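Side-chain contacts in PP1b (Porcine reproductive and respiratory syndrome virus, PDB 6JDR), which probably unwinds RNA and DNA duplexes with 5' to 3' polarity, powered by ATP hydrolysis, as the helicase portion of the viral replicase polyprotein: residues A[224-227]-A[228-231]; A[259-262]-A[263-267]. The protein carries 1 engineered substitution. One frame throughout, in Å; residues are numbered along the deposited sequence.

Contact 1. Residues A[224-227]-A[228-231]; sequences LDEA and AYCN. With ZN (zinc ion), chain E.
Cys230 and Tyr229 fold back on Leu224 and Glu226 in a short 3-10 turn just past strand 222-224, where the Asp225-Glu226 pair matches the Walker B element (motif II) of superfamily 1 helicases. The thiol of Cys230 lies beside one methyl branch of Leu224, SG to CD2 3.4 Å. On the solvent side, a carboxylate oxygen of Glu226 comes obliquely to the ring of Tyr229: Glu226 OE1 is 3.3 Å from both CD2 and CE2 of Tyr229, and the two planes are turned 39° apart. The Glu226 chain bends at chi2 (-72°), which brings OE1 back to the ring. Two backbone bonds set the turn. Tyr229 N donates to Glu226 O (2.9 Å), and Cys230 N donates to Ala227 O over a longer 3.3 Å. Ala227 O also accepts from a water at 2.7 Å. Glu226 itself has positive phi and psi, which swing the chain out of the strand and into the turn.

Further out, the side chains of Leu224 and Cys230 both touch Val235 of helix 232-239, whose N-cap is Asn231, its OD1 accepting from Asp234 N. Asp225 points away from the turn and is held through OD2 by Thr171 OG1. The nearest side-chain atom of Glu226 is about 3 Å from one zinc ion, and the side chain lies near the probable P-loop without touching it. A different zinc ion sits at the turn itself, bound by the backbone carbonyl of Ala228, O to metal 2.3 Å.

Contact 2. Residues A[259-262]-A[263-267]; sequences DSHC and YVFDI. With ZN (zinc ion), chain E.
His261 and Asp266 meet with ring and carboxylate planes 74° apart, and NE2 of His261 splits its N-H between the two oxygens: 3.0 Å to Asp266 OD2 and 3.1 Å to Asp266 OD1, both met on their syn sides. Neither bond is straight, and both oxygens tilt out of the imidazole plane. At the other nitrogen, His261 ND1 gives a straighter bond to Asp259 OD2 (2.8 Å, 156°), nearly in the ring plane. The imidazole is thus pinned from two edges. His261 and Asp266 bind a zinc ion in a crystal structure of this protein; here no metal lies between them. Asp259 OD2 also accepts from a water that binds zinc, while Ser260 O binds the metal directly at 2.4 Å, so Asp259 stands in the second shell and His261 behind it.

One residue further along, Cys262 packs on aromatic and aliphatic groups. Its CB lies over one face of the Phe265 ring, 4.2 Å from the centroid, a CH-pi contact, whereas the edge of that ring faces His261 CB. The chi1 of Cys262, -162°, turns SG from its backbone N toward Val264 CG2, 3.6 Å away. A backbone bond from Phe265 N to Cys262 O closes the turn. The turn belongs to the loop joining strands 245-248 and 270-276; Tyr263 and Val264 wedge between helices 134-142 and 232-239, and the Phe265 ring meets Phe146 of strand 145-148.

Both contacts are local turns of the helicase core domain, one just after strand 222-224 and the other in the loop before strand 270-276, and both pack on helix 232-239. They touch directly: Phe265 of contact 2 sets CE2 3.2 Å from Ala227 O of contact 1 and CZ 4.0 Å from Leu224 CD1. Carbonyl oxygens of Ala228 and Ser260 bind the same zinc ion, which also carries a water. Contact 1 relies on backbone bonds and a thiol-leucine pair, with Glu226 near the probable P-loop; its Leu224, Ala227 and Cys230 are buried while Tyr229 is exposed. Contact 2 separates a partly exposed Asp-His-Asp network from a buried cysteine-aromatic layer.

Contact 1. Residues A[224-227]-A[228-231]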
# COMPACT_ATOMS: atom_id res chain seq x y z
N LEU A 224 -0.08 -5.14 -0.38
CA LEU A 224 -1.12 -6.13 -0.10
C LEU A 224 -2.40 -5.77 -0.85
O LEU A 224 -3.09 -4.80 -0.51
CB LEU A 224 -1.40 -6.19 1.41
CG LEU A 224 -1.68 -7.55 2.08
CD1 LEU A 224 -2.69 -7.37 3.20
CD2 LEU A 224 -2.16 -8.61 1.11
N ASP A 225 -2.70 -6.55 -1.88
CA ASP A 225 -3.89 -6.37 -2.70
C ASP A 225 -5.10 -6.91 -1.95
O ASP A 225 -4.98 -7.88 -1.20
CB ASP A 225 -3.69 -7.10 -4.03
CG ASP A 225 -4.85 -6.94 -5.00
OD1 ASP A 225 -5.39 -5.81 -5.13
OD2 ASP A 225 -5.21 -7.94 -5.64
N GLU A 226 -6.26 -6.29 -2.14
CA GLU A 226 -7.53 -6.77 -1.57
C GLU A 226 -7.41 -7.08 -0.08
O GLU A 226 -7.81 -8.15 0.38
CB GLU A 226 -8.01 -8.02 -2.32
CG GLU A 226 -8.30 -7.81 -3.80
CD GLU A 226 -9.57 -7.01 -4.05
OE1 GLU A 226 -10.60 -7.32 -3.42
OE2 GLU A 226 -9.52 -6.07 -4.87
N ALA A 227 -6.87 -6.13 0.68
CA ALA A 227 -6.54 -6.36 2.09
C ALA A 227 -7.70 -6.89 2.94
O ALA A 227 -7.49 -7.72 3.82
CB ALA A 227 -5.98 -5.08 2.70
N ALA A 228 -8.91 -6.42 2.67
CA ALA A 228 -10.09 -6.81 3.47
C ALA A 228 -10.53 -8.26 3.23
O ALA A 228 -11.34 -8.79 4.00
CB ALA A 228 -11.25 -5.87 3.19
N TYR A 229 -10.00 -8.88 2.19
CA TYR A 229 -10.34 -10.26 1.85
C TYR A 229 -9.27 -11.27 2.28
O TYR A 229 -9.48 -12.47 2.15
CB TYR A 229 -10.58 -10.36 0.34
CG TYR A 229 -11.73 -9.51 -0.13
CD1 TYR A 229 -13.01 -10.04 -0.29
CD2 TYR A 229 -11.55 -8.15 -0.40
CE1 TYR A 229 -14.07 -9.26 -0.70
CE2 TYR A 229 -12.61 -7.35 -0.81
CZ TYR A 229 -13.87 -7.92 -0.97
OH TYR A 229 -14.93 -7.14 -1.38
N CYS A 230 -8.16 -10.79 2.83
CA CYS A 230 -6.97 -11.63 3.00
C CYS A 230 -7.02 -12.54 4.23
O CYS A 230 -7.72 -12.26 5.19
CB CYS A 230 -5.72 -10.77 3.06
SG CYS A 230 -5.19 -10.17 1.45
N ASN A 231 -6.25 -13.62 4.16
CA ASN A 231 -6.12 -14.56 5.27
C ASN A 231 -5.35 -13.91 6.41
O ASN A 231 -4.23 -13.43 6.22
CB ASN A 231 -5.40 -15.83 4.80
CG ASN A 231 -5.20 -16.84 5.91
OD1 ASN A 231 -4.38 -16.64 6.82
ND2 ASN A 231 -5.92 -17.96 5.84
ZN ZN E . -13.50 -9.47 4.58
O HOH W 1 -8.24 -8.99 6.09
O HOH W 2 -13.98 -7.06 5.19

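Contact 2. Residues A[259-262]-A[263-267]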
# COMPACT_ATOMS: atom_id res chain seq x y z
N ASP A 259 -18.46 -8.12 8.12
CA ASP A 259 -17.14 -7.52 8.05
C ASP A 259 -16.13 -8.32 8.85
O ASP A 259 -16.17 -8.35 10.08
CB ASP A 259 -17.18 -6.08 8.55
CG ASP A 259 -15.85 -5.36 8.40
OD1 ASP A 259 -15.70 -4.28 9.02
OD2 ASP A 259 -14.96 -5.87 7.69
N SER A 260 -15.22 -8.98 8.14
CA SER A 260 -14.06 -9.61 8.73
C SER A 260 -12.83 -9.09 8.01
O SER A 260 -12.76 -9.11 6.78
CB SER A 260 -14.14 -11.13 8.61
OG SER A 260 -12.89 -11.72 8.86
N HIS A 261 -11.87 -8.60 8.78
CA HIS A 261 -10.60 -8.16 8.23
C HIS A 261 -9.56 -8.24 9.33
O HIS A 261 -9.91 -8.23 10.51
CB HIS A 261 -10.70 -6.72 7.70
CG HIS A 261 -11.17 -5.73 8.72
ND1 HIS A 261 -12.49 -5.41 8.90
CD2 HIS A 261 -10.48 -5.00 9.63
CE1 HIS A 261 -12.61 -4.51 9.86
NE2 HIS A 261 -11.40 -4.25 10.32
N CYS A 262 -8.29 -8.34 8.96
CA CYS A 262 -7.23 -8.49 9.95
C CYS A 262 -7.24 -7.30 10.91
O CYS A 262 -7.34 -6.15 10.47
CB CYS A 262 -5.86 -8.63 9.28
SG CYS A 262 -4.60 -9.32 10.38
N TYR A 263 -7.14 -7.58 12.20
CA TYR A 263 -7.16 -6.54 13.24
C TYR A 263 -6.10 -5.45 13.02
O TYR A 263 -6.31 -4.30 13.41
CB TYR A 263 -6.97 -7.16 14.63
CG TYR A 263 -5.53 -7.52 14.92
CD1 TYR A 263 -4.70 -6.64 15.61
CD2 TYR A 263 -4.98 -8.72 14.46
CE1 TYR A 263 -3.37 -6.95 15.85
CE2 TYR A 263 -3.66 -9.04 14.71
CZ TYR A 263 -2.86 -8.16 15.41
OH TYR A 263 -1.54 -8.47 15.65
N VAL A 264 -4.98 -5.82 12.41
CA VAL A 264 -3.88 -4.88 12.19
C VAL A 264 -4.31 -3.63 11.42
O VAL A 264 -3.75 -2.56 11.63
CB VAL A 264 -2.66 -5.52 11.48
CG1 VAL A 264 -2.04 -6.60 12.35
CG2 VAL A 264 -3.03 -6.06 10.10
N PHE A 265 -5.32 -3.76 10.55
CA PHE A 265 -5.78 -2.64 9.74
C PHE A 265 -6.47 -1.55 10.55
O PHE A 265 -6.48 -0.39 10.14
CB PHE A 265 -6.72 -3.10 8.62
CG PHE A 265 -6.14 -4.18 7.74
CD1 PHE A 265 -4.80 -4.16 7.38
CD2 PHE A 265 -6.94 -5.21 7.29
CE1 PHE A 265 -4.27 -5.16 6.58
CE2 PHE A 265 -6.42 -6.21 6.49
CZ PHE A 265 -5.08 -6.19 6.13
N ASP A 266 -7.04 -1.92 11.69
CA ASP A 266 -7.68 -0.96 12.59
C ASP A 266 -6.68 -0.20 13.46
O ASP A 266 -7.05 0.78 14.11
CB ASP A 266 -8.71 -1.68 13.46
CG ASP A 266 -9.80 -2.34 12.65
OD1 ASP A 266 -10.35 -1.66 11.75
OD2 ASP A 266 -10.11 -3.52 12.89
N ILE A 267 -5.43 -0.64 13.49
CA ILE A 267 -4.37 0.06 14.22
C ILE A 267 -3.24 0.54 13.30
O ILE A 267 -2.25 1.09 13.76
CB ILE A 267 -3.80 -0.82 15.37
CG1 ILE A 267 -3.27 -2.16 14.84
CG2 ILE A 267 -4.89 -1.08 16.41
CD1 ILE A 267 -2.54 -2.98 15.88
ZN ZN E . -13.50 -9.47 4.58
O HOH W 2 -13.98 -7.06 5.19